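Local coordinates for protein glutathione S-transferase delta (Bombyx mori, PDB 3VK9) that probably catalyses the conjugation of glutathione to electrophilic compounds, working as a homodimer of the delta class of glutathione transferases, at residues A163-L168 / R183-V188; P152-A157 / T191-Q196; L84-P89 / A93-R98; L99-G104 / L136-K141; K31-H36 / H52-L57. One frame throughout, in Å; residues are numbered along the deposited sequence. Where two conformers were deposited one is given.

Contact 1: residues A163-L168 / R183-V188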
# COMPACT_ATOMS: atom_id res chain seq x y z
N ALA A 163 13.35 -2.71 -6.00
CA ALA A 163 14.00 -2.05 -4.87
C ALA A 163 13.77 -2.86 -3.59
O ALA A 163 14.69 -3.02 -2.77
CB ALA A 163 13.50 -0.62 -4.70
N SER A 164 12.56 -3.38 -3.42
CA SER A 164 12.26 -4.27 -2.29
C SER A 164 13.01 -5.60 -2.38
O SER A 164 13.81 -5.93 -1.50
CB SER A 164 10.75 -4.52 -2.19
OG SER A 164 10.07 -3.30 -1.99
N VAL A 165 12.75 -6.36 -3.44
CA VAL A 165 13.38 -7.68 -3.64
C VAL A 165 14.90 -7.67 -3.55
O VAL A 165 15.49 -8.55 -2.91
CB VAL A 165 12.98 -8.34 -4.99
CG1 VAL A 165 13.77 -9.63 -5.18
CG2 VAL A 165 11.46 -8.61 -5.06
N SER A 166 15.54 -6.68 -4.17
CA SER A 166 16.99 -6.57 -4.05
C SER A 166 17.46 -6.46 -2.59
O SER A 166 18.47 -7.06 -2.20
CB SER A 166 17.55 -5.43 -4.93
OG SER A 166 17.16 -4.14 -4.46
N SER A 167 16.72 -5.72 -1.76
CA SER A 167 17.08 -5.60 -0.35
C SER A 167 17.24 -6.96 0.35
O SER A 167 17.95 -7.07 1.35
CB SER A 167 16.06 -4.74 0.41
OG SER A 167 15.78 -3.56 -0.30
N LEU A 168 16.59 -8.00 -0.18
CA LEU A 168 16.68 -9.34 0.40
C LEU A 168 18.09 -9.93 0.32
O LEU A 168 18.41 -10.88 1.03
CB LEU A 168 15.70 -10.31 -0.30
CG LEU A 168 14.27 -10.42 0.22
CD1 LEU A 168 13.61 -9.05 0.24
CD2 LEU A 168 13.46 -11.39 -0.65
N ARG A 183 14.69 -14.76 -13.24
CA ARG A 183 14.67 -14.26 -14.62
C ARG A 183 14.30 -12.77 -14.68
O ARG A 183 15.01 -11.96 -15.27
CB ARG A 183 13.67 -15.08 -15.46
CG ARG A 183 13.46 -14.52 -16.85
CD ARG A 183 12.48 -15.35 -17.71
NE ARG A 183 11.24 -15.73 -17.02
CZ ARG A 183 10.23 -14.90 -16.72
NH1 ARG A 183 10.32 -13.60 -17.00
NH2 ARG A 183 9.15 -15.36 -16.12
N TRP A 184 13.19 -12.43 -14.05
CA TRP A 184 12.73 -11.04 -13.95
C TRP A 184 13.78 -10.11 -13.32
O TRP A 184 14.07 -9.03 -13.84
CB TRP A 184 11.40 -11.01 -13.20
CG TRP A 184 10.99 -9.67 -12.68
CD1 TRP A 184 10.30 -8.71 -13.36
CD2 TRP A 184 11.24 -9.15 -11.38
NE1 TRP A 184 10.10 -7.61 -12.55
CE2 TRP A 184 10.67 -7.86 -11.33
CE3 TRP A 184 11.89 -9.65 -10.25
CZ2 TRP A 184 10.74 -7.05 -10.19
CZ3 TRP A 184 11.95 -8.85 -9.11
CH2 TRP A 184 11.38 -7.57 -9.09
N TYR A 185 14.34 -10.52 -12.18
CA TYR A 185 15.40 -9.75 -11.52
C TYR A 185 16.46 -9.34 -12.53
O TYR A 185 16.81 -8.15 -12.65
CB TYR A 185 16.03 -10.61 -10.43
CG TYR A 185 16.86 -9.86 -9.39
CD1 TYR A 185 16.29 -8.83 -8.62
CD2 TYR A 185 18.18 -10.23 -9.12
CE1 TYR A 185 17.04 -8.16 -7.65
CE2 TYR A 185 18.94 -9.56 -8.14
CZ TYR A 185 18.36 -8.54 -7.42
OH TYR A 185 19.09 -7.88 -6.46
N GLU A 186 16.99 -10.32 -13.26
CA GLU A 186 18.01 -10.05 -14.26
C GLU A 186 17.53 -9.11 -15.37
O GLU A 186 18.24 -8.20 -15.76
CB GLU A 186 18.52 -11.35 -14.89
CG GLU A 186 19.59 -11.09 -15.94
CD GLU A 186 20.04 -12.35 -16.65
OE1 GLU A 186 19.30 -13.36 -16.62
OE2 GLU A 186 21.13 -12.31 -17.25
N THR A 187 16.32 -9.34 -15.86
CA THR A 187 15.76 -8.51 -16.92
C THR A 187 15.69 -7.04 -16.48
O THR A 187 16.08 -6.13 -17.21
CB THR A 187 14.32 -8.95 -17.31
OG1 THR A 187 14.33 -10.31 -17.78
CG2 THR A 187 13.75 -8.04 -18.41
N VAL A 188 15.20 -6.82 -15.27
CA VAL A 188 15.01 -5.45 -14.81
C VAL A 188 16.36 -4.77 -14.58
O VAL A 188 16.56 -3.63 -15.00
CB VAL A 188 14.09 -5.40 -13.59
CG1 VAL A 188 14.05 -3.98 -12.99
CG2 VAL A 188 12.68 -5.83 -14.02

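Contact 2: residues P152-A157 / T191-Q196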
# COMPACT_ATOMS: atom_id res chain seq x y z
N PRO A 152 3.48 -6.23 -20.45
CA PRO A 152 4.60 -6.47 -21.36
C PRO A 152 5.74 -5.45 -21.24
O PRO A 152 6.83 -5.73 -21.72
CB PRO A 152 3.93 -6.39 -22.74
CG PRO A 152 2.74 -5.51 -22.54
CD PRO A 152 2.25 -5.85 -21.16
N ASN A 153 5.51 -4.29 -20.63
CA ASN A 153 6.57 -3.29 -20.52
C ASN A 153 7.07 -3.12 -19.09
O ASN A 153 6.38 -3.45 -18.13
CB ASN A 153 6.07 -1.95 -21.05
CG ASN A 153 5.33 -2.09 -22.35
OD1 ASN A 153 5.86 -2.64 -23.31
ND2 ASN A 153 4.08 -1.62 -22.40
N LEU A 154 8.28 -2.59 -18.96
CA LEU A 154 8.78 -2.14 -17.67
C LEU A 154 7.81 -1.09 -17.10
O LEU A 154 7.39 -0.17 -17.82
CB LEU A 154 10.16 -1.52 -17.83
CG LEU A 154 10.85 -1.04 -16.54
CD1 LEU A 154 11.51 -2.22 -15.84
CD2 LEU A 154 11.86 0.05 -16.86
N THR A 155 7.43 -1.23 -15.83
CA THR A 155 6.57 -0.22 -15.19
C THR A 155 7.07 0.17 -13.80
O THR A 155 7.97 -0.46 -13.24
CB THR A 155 5.11 -0.71 -15.05
OG1 THR A 155 5.05 -1.79 -14.11
CG2 THR A 155 4.54 -1.17 -16.41
N VAL A 156 6.49 1.22 -13.23
CA VAL A 156 6.86 1.62 -11.89
C VAL A 156 6.67 0.46 -10.89
O VAL A 156 7.28 0.48 -9.82
CB VAL A 156 6.07 2.86 -11.42
CG1 VAL A 156 6.55 4.10 -12.17
CG2 VAL A 156 4.56 2.64 -11.62
N ALA A 157 5.84 -0.52 -11.23
CA ALA A 157 5.70 -1.71 -10.39
C ALA A 157 6.98 -2.55 -10.33
O ALA A 157 7.37 -3.01 -9.27
CB ALA A 157 4.51 -2.57 -10.83
N THR A 191 17.54 -3.59 -17.88
CA THR A 191 16.67 -2.73 -18.68
C THR A 191 16.22 -1.43 -18.01
O THR A 191 15.85 -0.47 -18.69
CB THR A 191 15.44 -3.49 -19.25
OG1 THR A 191 14.74 -4.15 -18.19
CG2 THR A 191 15.89 -4.54 -20.28
N ALA A 192 16.25 -1.39 -16.68
CA ALA A 192 15.92 -0.16 -15.98
C ALA A 192 17.05 0.86 -16.16
O ALA A 192 18.17 0.61 -15.73
CB ALA A 192 15.66 -0.43 -14.51
N PRO A 193 16.77 2.00 -16.81
CA PRO A 193 17.83 3.00 -16.97
C PRO A 193 18.45 3.39 -15.60
O PRO A 193 17.72 3.53 -14.62
CB PRO A 193 17.09 4.20 -17.57
CG PRO A 193 15.91 3.60 -18.28
CD PRO A 193 15.49 2.44 -17.41
N GLY A 194 19.77 3.54 -15.56
CA GLY A 194 20.47 4.02 -14.37
C GLY A 194 20.36 3.12 -13.15
O GLY A 194 20.50 3.59 -12.02
N TYR A 195 20.13 1.83 -13.37
CA TYR A 195 19.94 0.90 -12.26
C TYR A 195 21.12 0.88 -11.29
O TYR A 195 20.93 0.83 -10.08
CB TYR A 195 19.69 -0.52 -12.78
CG TYR A 195 19.34 -1.53 -11.71
CD1 TYR A 195 18.01 -1.83 -11.43
CD2 TYR A 195 20.33 -2.20 -10.98
CE1 TYR A 195 17.67 -2.76 -10.47
CE2 TYR A 195 19.99 -3.13 -10.01
CZ TYR A 195 18.66 -3.41 -9.76
OH TYR A 195 18.30 -4.33 -8.80
N GLN A 196 22.33 0.90 -11.84
CA GLN A 196 23.52 0.81 -11.01
C GLN A 196 23.52 1.95 -10.00
O GLN A 196 23.71 1.74 -8.81
CB GLN A 196 24.79 0.89 -11.85
CG GLN A 196 26.07 1.02 -11.03
CD GLN A 196 26.34 -0.20 -10.16
OE1 GLN A 196 26.00 -1.32 -10.51
NE2 GLN A 196 26.97 0.03 -9.01

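Contact 3: residues L84-P89 / A93-R98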
# COMPACT_ATOMS: atom_id res chain seq x y z
N LEU A 84 5.51 3.32 -18.62
CA LEU A 84 5.87 3.09 -17.22
C LEU A 84 4.67 3.14 -16.28
O LEU A 84 4.74 2.64 -15.17
CB LEU A 84 6.88 4.12 -16.73
CG LEU A 84 8.28 4.10 -17.33
CD1 LEU A 84 8.91 5.47 -17.13
CD2 LEU A 84 9.12 3.00 -16.68
N TYR A 85 3.59 3.78 -16.71
CA TYR A 85 2.37 3.84 -15.90
C TYR A 85 1.19 4.08 -16.83
O TYR A 85 0.64 5.19 -16.88
CB TYR A 85 2.47 4.92 -14.81
CG TYR A 85 1.42 4.83 -13.72
CD1 TYR A 85 1.16 3.62 -13.06
CD2 TYR A 85 0.71 5.96 -13.31
CE1 TYR A 85 0.20 3.53 -12.06
CE2 TYR A 85 -0.26 5.88 -12.30
CZ TYR A 85 -0.50 4.66 -11.68
OH TYR A 85 -1.45 4.58 -10.69
N PRO A 86 0.82 3.06 -17.62
CA PRO A 86 -0.14 3.22 -18.71
C PRO A 86 -1.50 3.72 -18.21
O PRO A 86 -1.93 3.33 -17.12
CB PRO A 86 -0.25 1.81 -19.30
CG PRO A 86 0.21 0.90 -18.20
CD PRO A 86 1.29 1.67 -17.49
N GLU A 87 -2.15 4.57 -19.00
CA GLU A 87 -3.46 5.13 -18.66
C GLU A 87 -4.64 4.16 -18.83
O GLU A 87 -5.70 4.33 -18.21
CB GLU A 87 -3.72 6.38 -19.49
CG GLU A 87 -2.77 7.54 -19.20
CD GLU A 87 -3.10 8.77 -20.01
OE1 GLU A 87 -2.89 8.74 -21.25
OE2 GLU A 87 -3.57 9.76 -19.42
N ASP A 88 -4.49 3.16 -19.70
CA ASP A 88 -5.57 2.19 -19.85
C ASP A 88 -5.92 1.64 -18.47
O ASP A 88 -5.05 1.13 -17.77
CB ASP A 88 -5.18 1.03 -20.75
CG ASP A 88 -6.24 -0.06 -20.75
OD1 ASP A 88 -7.25 0.11 -21.44
OD2 ASP A 88 -6.07 -1.07 -20.05
N PRO A 89 -7.20 1.73 -18.09
CA PRO A 89 -7.63 1.28 -16.75
C PRO A 89 -7.20 -0.15 -16.38
O PRO A 89 -6.61 -0.32 -15.32
CB PRO A 89 -9.15 1.40 -16.82
CG PRO A 89 -9.36 2.54 -17.77
CD PRO A 89 -8.29 2.37 -18.84
N ALA A 93 -4.59 -0.76 -13.48
CA ALA A 93 -5.01 -1.51 -12.31
C ALA A 93 -4.01 -2.63 -11.98
O ALA A 93 -3.75 -2.92 -10.82
CB ALA A 93 -6.40 -2.10 -12.55
N LEU A 94 -3.44 -3.25 -13.01
CA LEU A 94 -2.45 -4.30 -12.75
C LEU A 94 -1.19 -3.73 -12.09
O LEU A 94 -0.61 -4.34 -11.19
CB LEU A 94 -2.09 -5.05 -14.04
CG LEU A 94 -1.13 -6.21 -13.85
CD1 LEU A 94 -1.71 -7.18 -12.82
CD2 LEU A 94 -0.86 -6.92 -15.19
N VAL A 95 -0.74 -2.57 -12.57
CA VAL A 95 0.41 -1.90 -11.97
C VAL A 95 0.08 -1.52 -10.52
O VAL A 95 0.82 -1.85 -9.59
CB VAL A 95 0.82 -0.61 -12.74
CG1 VAL A 95 1.96 0.09 -12.01
CG2 VAL A 95 1.20 -0.92 -14.18
N ASP A 96 -1.03 -0.84 -10.32
CA ASP A 96 -1.47 -0.51 -8.96
C ASP A 96 -1.55 -1.76 -8.06
O ASP A 96 -1.07 -1.75 -6.92
CB ASP A 96 -2.84 0.22 -8.97
CG ASP A 96 -2.74 1.64 -9.54
OD1 ASP A 96 -1.68 2.28 -9.41
OD2 ASP A 96 -3.75 2.12 -10.09
N GLN A 97 -2.17 -2.83 -8.56
CA GLN A 97 -2.24 -4.06 -7.78
C GLN A 97 -0.85 -4.49 -7.31
O GLN A 97 -0.66 -4.82 -6.14
CB GLN A 97 -2.88 -5.22 -8.55
CG GLN A 97 -2.71 -6.53 -7.81
CD GLN A 97 -3.51 -7.66 -8.38
OE1 GLN A 97 -4.26 -7.49 -9.34
NE2 GLN A 97 -3.35 -8.84 -7.81
N ARG A 98 0.11 -4.50 -8.23
CA ARG A 98 1.46 -4.94 -7.89
C ARG A 98 2.10 -4.00 -6.86
O ARG A 98 2.85 -4.45 -6.00
CB ARG A 98 2.36 -5.10 -9.13
CG ARG A 98 1.85 -6.11 -10.16
CD ARG A 98 1.74 -7.52 -9.58
NE ARG A 98 1.50 -8.49 -10.64
CZ ARG A 98 0.46 -9.32 -10.68
NH1 ARG A 98 -0.43 -9.33 -9.71
NH2 ARG A 98 0.33 -10.15 -11.70

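Contact 4: residues L99-G104 / L136-K141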
# COMPACT_ATOMS: atom_id res chain seq x y z
N LEU A 99 1.80 -2.70 -6.96
CA LEU A 99 2.31 -1.75 -5.97
C LEU A 99 1.78 -2.04 -4.56
O LEU A 99 2.54 -2.01 -3.60
CB LEU A 99 2.02 -0.29 -6.40
CG LEU A 99 2.83 0.23 -7.60
CD1 LEU A 99 2.29 1.59 -8.08
CD2 LEU A 99 4.33 0.29 -7.28
N TYR A 100 0.48 -2.35 -4.45
CA TYR A 100 -0.10 -2.71 -3.17
C TYR A 100 0.40 -4.06 -2.64
O TYR A 100 0.59 -4.23 -1.43
CB TYR A 100 -1.63 -2.62 -3.22
CG TYR A 100 -2.05 -1.18 -3.25
CD1 TYR A 100 -1.98 -0.40 -2.09
CD2 TYR A 100 -2.47 -0.57 -4.44
CE1 TYR A 100 -2.34 0.91 -2.09
CE2 TYR A 100 -2.83 0.78 -4.45
CZ TYR A 100 -2.76 1.50 -3.27
OH TYR A 100 -3.09 2.83 -3.21
N PHE A 101 0.65 -4.99 -3.55
CA PHE A 101 1.31 -6.25 -3.20
C PHE A 101 2.69 -5.97 -2.59
O PHE A 101 3.07 -6.56 -1.59
CB PHE A 101 1.46 -7.12 -4.44
CG PHE A 101 2.37 -8.30 -4.26
CD1 PHE A 101 1.95 -9.43 -3.54
CD2 PHE A 101 3.64 -8.30 -4.84
CE1 PHE A 101 2.79 -10.53 -3.39
CE2 PHE A 101 4.49 -9.39 -4.68
CZ PHE A 101 4.06 -10.51 -3.95
N ASP A 102 3.43 -5.07 -3.23
CA ASP A 102 4.75 -4.68 -2.76
C ASP A 102 4.71 -4.14 -1.32
O ASP A 102 5.37 -4.69 -0.42
CB ASP A 102 5.37 -3.65 -3.71
CG ASP A 102 6.78 -3.24 -3.28
OD1 ASP A 102 7.53 -4.13 -2.80
OD2 ASP A 102 7.12 -2.03 -3.43
N ILE A 103 3.95 -3.08 -1.07
CA ILE A 103 3.94 -2.49 0.27
C ILE A 103 3.29 -3.39 1.35
O ILE A 103 3.83 -3.56 2.43
CB ILE A 103 3.28 -1.08 0.29
CG1 ILE A 103 3.49 -0.42 1.66
CG2 ILE A 103 1.79 -1.18 -0.08
CD1 ILE A 103 3.10 1.06 1.73
N GLY A 104 2.13 -3.96 1.03
CA GLY A 104 1.33 -4.67 2.02
C GLY A 104 1.71 -6.12 2.25
O GLY A 104 1.41 -6.70 3.29
N LEU A 136 7.22 -14.50 -2.12
CA LEU A 136 8.05 -14.76 -3.28
C LEU A 136 7.41 -15.77 -4.23
O LEU A 136 7.56 -15.67 -5.44
CB LEU A 136 9.44 -15.25 -2.85
CG LEU A 136 10.41 -14.19 -2.31
CD1 LEU A 136 11.63 -14.84 -1.61
CD2 LEU A 136 10.87 -13.26 -3.42
N GLN A 137 6.73 -16.76 -3.66
CA GLN A 137 5.99 -17.73 -4.46
C GLN A 137 4.88 -17.05 -5.26
O GLN A 137 4.67 -17.35 -6.43
CB GLN A 137 5.42 -18.84 -3.58
CG GLN A 137 6.49 -19.80 -3.07
CD GLN A 137 6.12 -20.48 -1.76
OE1 GLN A 137 4.94 -20.61 -1.41
NE2 GLN A 137 7.14 -20.92 -1.02
N LEU A 138 4.18 -16.12 -4.63
CA LEU A 138 3.18 -15.30 -5.32
C LEU A 138 3.82 -14.48 -6.45
O LEU A 138 3.27 -14.40 -7.55
CB LEU A 138 2.47 -14.37 -4.33
CG LEU A 138 1.51 -15.08 -3.35
CD1 LEU A 138 1.04 -14.12 -2.25
CD2 LEU A 138 0.31 -15.66 -4.09
N LEU A 139 4.99 -13.90 -6.18
CA LEU A 139 5.67 -13.10 -7.19
C LEU A 139 6.05 -14.01 -8.36
O LEU A 139 5.89 -13.66 -9.53
CB LEU A 139 6.94 -12.44 -6.61
CG LEU A 139 7.75 -11.58 -7.57
CD1 LEU A 139 6.87 -10.57 -8.31
CD2 LEU A 139 8.89 -10.84 -6.85
N ASP A 140 6.53 -15.19 -8.01
CA ASP A 140 6.98 -16.14 -9.01
C ASP A 140 5.79 -16.54 -9.90
O ASP A 140 5.93 -16.72 -11.11
CB ASP A 140 7.65 -17.34 -8.34
CG ASP A 140 8.40 -18.23 -9.33
OD1 ASP A 140 9.44 -17.79 -9.85
OD2 ASP A 140 7.97 -19.37 -9.56
N LYS A 141 4.60 -16.64 -9.30
CA LYS A 141 3.40 -16.95 -10.08
C LYS A 141 3.02 -15.79 -11.00
O LYS A 141 2.76 -16.00 -12.19
CB LYS A 141 2.21 -17.31 -9.18
CG LYS A 141 1.44 -18.57 -9.62
CD LYS A 141 0.90 -18.43 -11.03
CE LYS A 141 -0.17 -19.48 -11.34
NZ LYS A 141 0.40 -20.83 -11.67

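Contact 5: residues K31-H36 / H52-L57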
# COMPACT_ATOMS: atom_id res chain seq x y z
N LYS A 31 18.37 15.53 -1.71
CA LYS A 31 18.77 16.06 -0.41
C LYS A 31 18.93 14.94 0.60
O LYS A 31 17.94 14.41 1.13
CB LYS A 31 17.73 17.07 0.07
CG LYS A 31 17.60 18.25 -0.88
CD LYS A 31 16.67 19.31 -0.30
CE LYS A 31 17.42 20.19 0.70
NZ LYS A 31 16.51 21.15 1.43
N LEU A 32 20.18 14.59 0.87
CA LEU A 32 20.48 13.48 1.76
C LEU A 32 19.97 13.81 3.15
O LEU A 32 20.21 14.90 3.64
CB LEU A 32 21.99 13.29 1.80
CG LEU A 32 22.46 12.00 2.46
CD1 LEU A 32 21.94 10.84 1.65
CD2 LEU A 32 23.99 11.99 2.53
N VAL A 33 19.22 12.91 3.78
CA VAL A 33 18.87 13.14 5.18
C VAL A 33 19.64 12.25 6.17
O VAL A 33 19.84 11.06 5.94
CB VAL A 33 17.34 13.15 5.50
CG1 VAL A 33 16.49 13.22 4.26
CG2 VAL A 33 16.96 12.01 6.41
N ASP A 34 20.09 12.88 7.25
CA ASP A 34 20.86 12.20 8.28
C ASP A 34 19.93 11.40 9.21
O ASP A 34 19.72 11.77 10.37
CB ASP A 34 21.67 13.23 9.07
CG ASP A 34 22.71 12.60 9.98
OD1 ASP A 34 23.40 13.36 10.68
OD2 ASP A 34 22.81 11.36 9.98
N LEU A 35 19.36 10.31 8.70
CA LEU A 35 18.46 9.48 9.49
C LEU A 35 19.19 8.90 10.70
O LEU A 35 18.64 8.82 11.79
CB LEU A 35 17.89 8.33 8.66
CG LEU A 35 16.76 8.56 7.67
CD1 LEU A 35 16.29 7.23 7.13
CD2 LEU A 35 15.61 9.32 8.31
N HIS A 36 20.44 8.51 10.47
CA HIS A 36 21.27 7.86 11.48
C HIS A 36 21.36 8.67 12.77
O HIS A 36 21.51 8.10 13.85
CB HIS A 36 22.67 7.63 10.91
CG HIS A 36 23.59 6.89 11.84
ND1 HIS A 36 23.23 5.72 12.47
CD2 HIS A 36 24.87 7.15 12.22
CE1 HIS A 36 24.24 5.29 13.20
NE2 HIS A 36 25.24 6.14 13.07
N HIS A 52 7.89 11.60 9.53
CA HIS A 52 9.34 11.52 9.63
C HIS A 52 9.98 10.30 8.97
O HIS A 52 10.78 9.60 9.59
CB HIS A 52 9.84 11.70 11.08
CG HIS A 52 9.31 10.70 12.06
ND1 HIS A 52 9.83 9.43 12.20
CD2 HIS A 52 8.35 10.82 13.01
CE1 HIS A 52 9.20 8.80 13.17
NE2 HIS A 52 8.29 9.61 13.68
N THR A 53 9.63 10.07 7.71
CA THR A 53 10.21 8.99 6.91
C THR A 53 10.90 9.54 5.67
O THR A 53 10.79 10.73 5.35
CB THR A 53 9.11 8.03 6.42
OG1 THR A 53 8.16 8.76 5.65
CG2 THR A 53 8.41 7.34 7.61
N VAL A 54 11.62 8.66 4.98
CA VAL A 54 12.10 8.96 3.63
C VAL A 54 11.55 7.89 2.72
O VAL A 54 11.28 6.77 3.16
CB VAL A 54 13.62 8.99 3.55
CG1 VAL A 54 14.18 10.22 4.29
CG2 VAL A 54 14.20 7.72 4.12
N PRO A 55 11.36 8.22 1.43
CA PRO A 55 11.69 9.53 0.86
C PRO A 55 10.60 10.56 1.11
O PRO A 55 9.46 10.19 1.38
CB PRO A 55 11.74 9.23 -0.64
CG PRO A 55 10.67 8.20 -0.82
CD PRO A 55 10.78 7.32 0.42
N THR A 56 10.95 11.84 1.01
CA THR A 56 9.92 12.87 0.95
C THR A 56 10.17 13.74 -0.28
O THR A 56 11.24 14.35 -0.43
CB THR A 56 9.88 13.76 2.23
OG1 THR A 56 9.80 12.93 3.40
CG2 THR A 56 8.71 14.72 2.20
N LEU A 57 9.18 13.78 -1.16
CA LEU A 57 9.24 14.57 -2.38
C LEU A 57 8.60 15.94 -2.08
O LEU A 57 7.50 16.00 -1.56
CB LEU A 57 8.43 13.83 -3.46
CG LEU A 57 8.41 14.29 -4.93
CD1 LEU A 57 7.47 15.45 -5.19
CD2 LEU A 57 9.81 14.58 -5.41

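Contact 1: residues A163-L168 / R183-V188
S166 and Y185 make the tight part of this contact. The S166 CB carbon lies in the plane of the tyrosine ring, at its edge, 3.3 Å from Y185 OH. With CG anti to its backbone N (chi1 -163°), Y185 extends across to the serine's turn of helix, while its hydroxyl is hydrogen-bonded to E169 OE2. S166 OG takes no part in the contact: it is bonded to I162 O one turn back, so only the methylene and CA of the serine face the tyrosine oxygen. V165 packs less closely. Its CG2 comes obliquely to the six-membered end of the W184 indole, 4.1 Å from W184 CZ3, while V165 CG1 points to Y185 CD1 at 4.3 Å. V188 CG2 lies 3.4 Å above one face of the W184 indole, offset toward the rim, and W184 NE1 is satisfied by D158 OD1, so the ring is fixed from several directions. On the looser far flank E186 is exposed to solvent, whereas the R183 guanidinium is bonded to Q146 O and L143 O. No hydrogen bond crosses between 163-168 and 183-188, and the axes stay 11.5 Å apart at an angle of 116°. In the all-helical C-terminal domain, helix 156-167 is flanked by helices 89-119, 179-191 and 195-213, with L106 against V165, and Y195 and L203 against S166.

Contact 2: residues P152-A157 / T191-Q196
L154, the residue just before the N-cap of helix 156-167, rests on the bend T191-P193 that links helix 179-191 to helix 195-213. The sequence T155 to D158 is the S/T-x-x-D pattern of an N-capping box, a feature known at this place in glutathione transferases. The apolar contact is nearly all made by one methyl. A chi1 of -178° turns the L154 side chain away from its own backbone N and sends the branches out to the bend, where L154 CD2 meets A192 CA at 4.2 Å and P193 CD at 4.4 Å. The other branch faces T191: L154 CD1 is 4.4 Å from T191 OG1, whose polar needs are met by T187 O and Y148 OH. Backbone geometry shapes the second partner. A192 to Y195 form a type II beta turn, with G194 supplying the positive phi (63°) and Y195 N giving only a weak bond to A192 O; G194 is also the N-cap of the last helix. No hydrogen bond crosses between the segments. At the start of helix 156-167, D158 OD2 bonds T155 N, and T155 OG1 accepts from A157 N at 3.2 Å, a capping bond bent to 135°.

Contact 3: residues L84-P89 / A93-R98
Y85 OH donates to D96 OD1 at 2.6 Å, a short bond that takes up the syn lone pair of that oxygen. The Y85 ring is carried out to D96 because its CG lies opposite the backbone N (chi1 -166°). Phenol and carboxylate are not coplanar: their planes stand 63° apart, and the two side chains cross at about a right angle, with OD1 lying in the ring plane at its edge. Along the same edge V95 CG1 touches Y85 CD1 at 3.8 Å, while V95 CG2 reaches P86 CD at 4.2 Å. The start of helix 89-119 is likewise well supplied with partners. P89 O receives A93 N at 2.8 Å, an i to i+4 bond of the first turn, and D88, at the N-cap position, uses OD2 to take A91 N. The carbonyls before the helix are met by R92: its NH2 bonds Y85 O and its NE bonds P86 O, and the same guanidinium makes a cation-pi contact with the Y85 ring. The loop 84-88 is thus tied back onto the helix it leads into. T72, V75 and N76 of helix 67-78 lie against Y85, V156 of helix 156-167 packs on Y85 and V95, and Y73 of the second subunit packs on P89 and A93.

Contact 4: residues L99-G104 / L136-K141
F101 reaches toward L138 and L139, and between 99-104 and 136-141 the contact is made by its phenyl ring. Apolar packing comes first. The side chain leaves its helix on the side opposite its backbone N (chi1 168°), which brings F101 CE1 to 4.0 Å from L138 CB; L138 CD1 adds a second touch on F101 CE1 at 4.2 Å. On the other side of the ring tip, F101 CE2 is 4.4 Å from L139 CB. The approach is oblique, and F101 CZ sits 4.2 Å from L139 N, so the ring end also rests on the backbone of the opposite helix. L139 packs on L106 of helix 89-119 as well. Aromatic packing follows: F101 meets F142 edge-to-face, and Y100 stacks on Y100 of the second subunit. The polar groups turn elsewhere. D102 bonds R68 through a salt bridge and also S160 and S164, whereas D140 OD1 takes V181 N. F101 CA and L139 CA are 9.0 Å apart, the nearest CA pair of the two segments. With no hydrogen bond across these segments, the pairing here rests on apolar packing, which sets no exact direction or register as a bond would.

Contact 5: residues K31-H36 / H52-L57
V33 and L35 both close on V54, each using a different methyl of it. Taking the first segment in order, K31 belongs to strand 29-32: it shares backbone bonds with L5 and Y7, and its NZ bonds Y6 OH. The chain leaves the strand at V33, which meets V54 tip to tip, V33 CG1 lying 3.8 Å and V33 CG2 3.9 Å from V54 CG1. The V33 side chain is nearly eclipsed (chi1 -12°), a turn that presents both methyls at once, and it lies about 5 Å from a bound glycerol, probably from the crystallisation liquor. D34 is the centre of an inverse gamma turn, closed by a weak bond from L35 N to V33 O; this tight bend brings the next side chain back to the same side. L35 then slides past V54 in the opposite direction, L35 CD1 coming 3.7 Å from V54 CG2. V54 precedes P55 across a cis peptide bond, the cis-proline loop of the thioredoxin fold, which in glutathione transferases generally helps to hold glutathione. Around the three residues, Y45 of helix 43-48 touches V33 and V54, C14 of helix 12-24 packs on V54, and strand 4-7 runs between strands 29-32 and 56-59.

How the contacts relate
Contacts 1 and 4 form one continuous core in the helical domain, where V165 CG2 packs on L139 CD2. Both are buried and have no hydrogen bond across them. Contact 2 shares helix 156-167 with contact 1. Contact 1 is nested inside the chain loop closed by contact 2; contact 2 lies nearer the surface, with exposed T191 and P193. Contact 3, also buried, differs in chemistry, since a phenol-carboxylate bond spans it; V156 N probably bonds L84 O, joining contacts 2 and 3. Contact 3 continues along helix 89-119 into contact 4, and both meet the second subunit. Contact 5 stands apart in the thioredoxin-like domain, partly buried and purely apolar, touching none of the others.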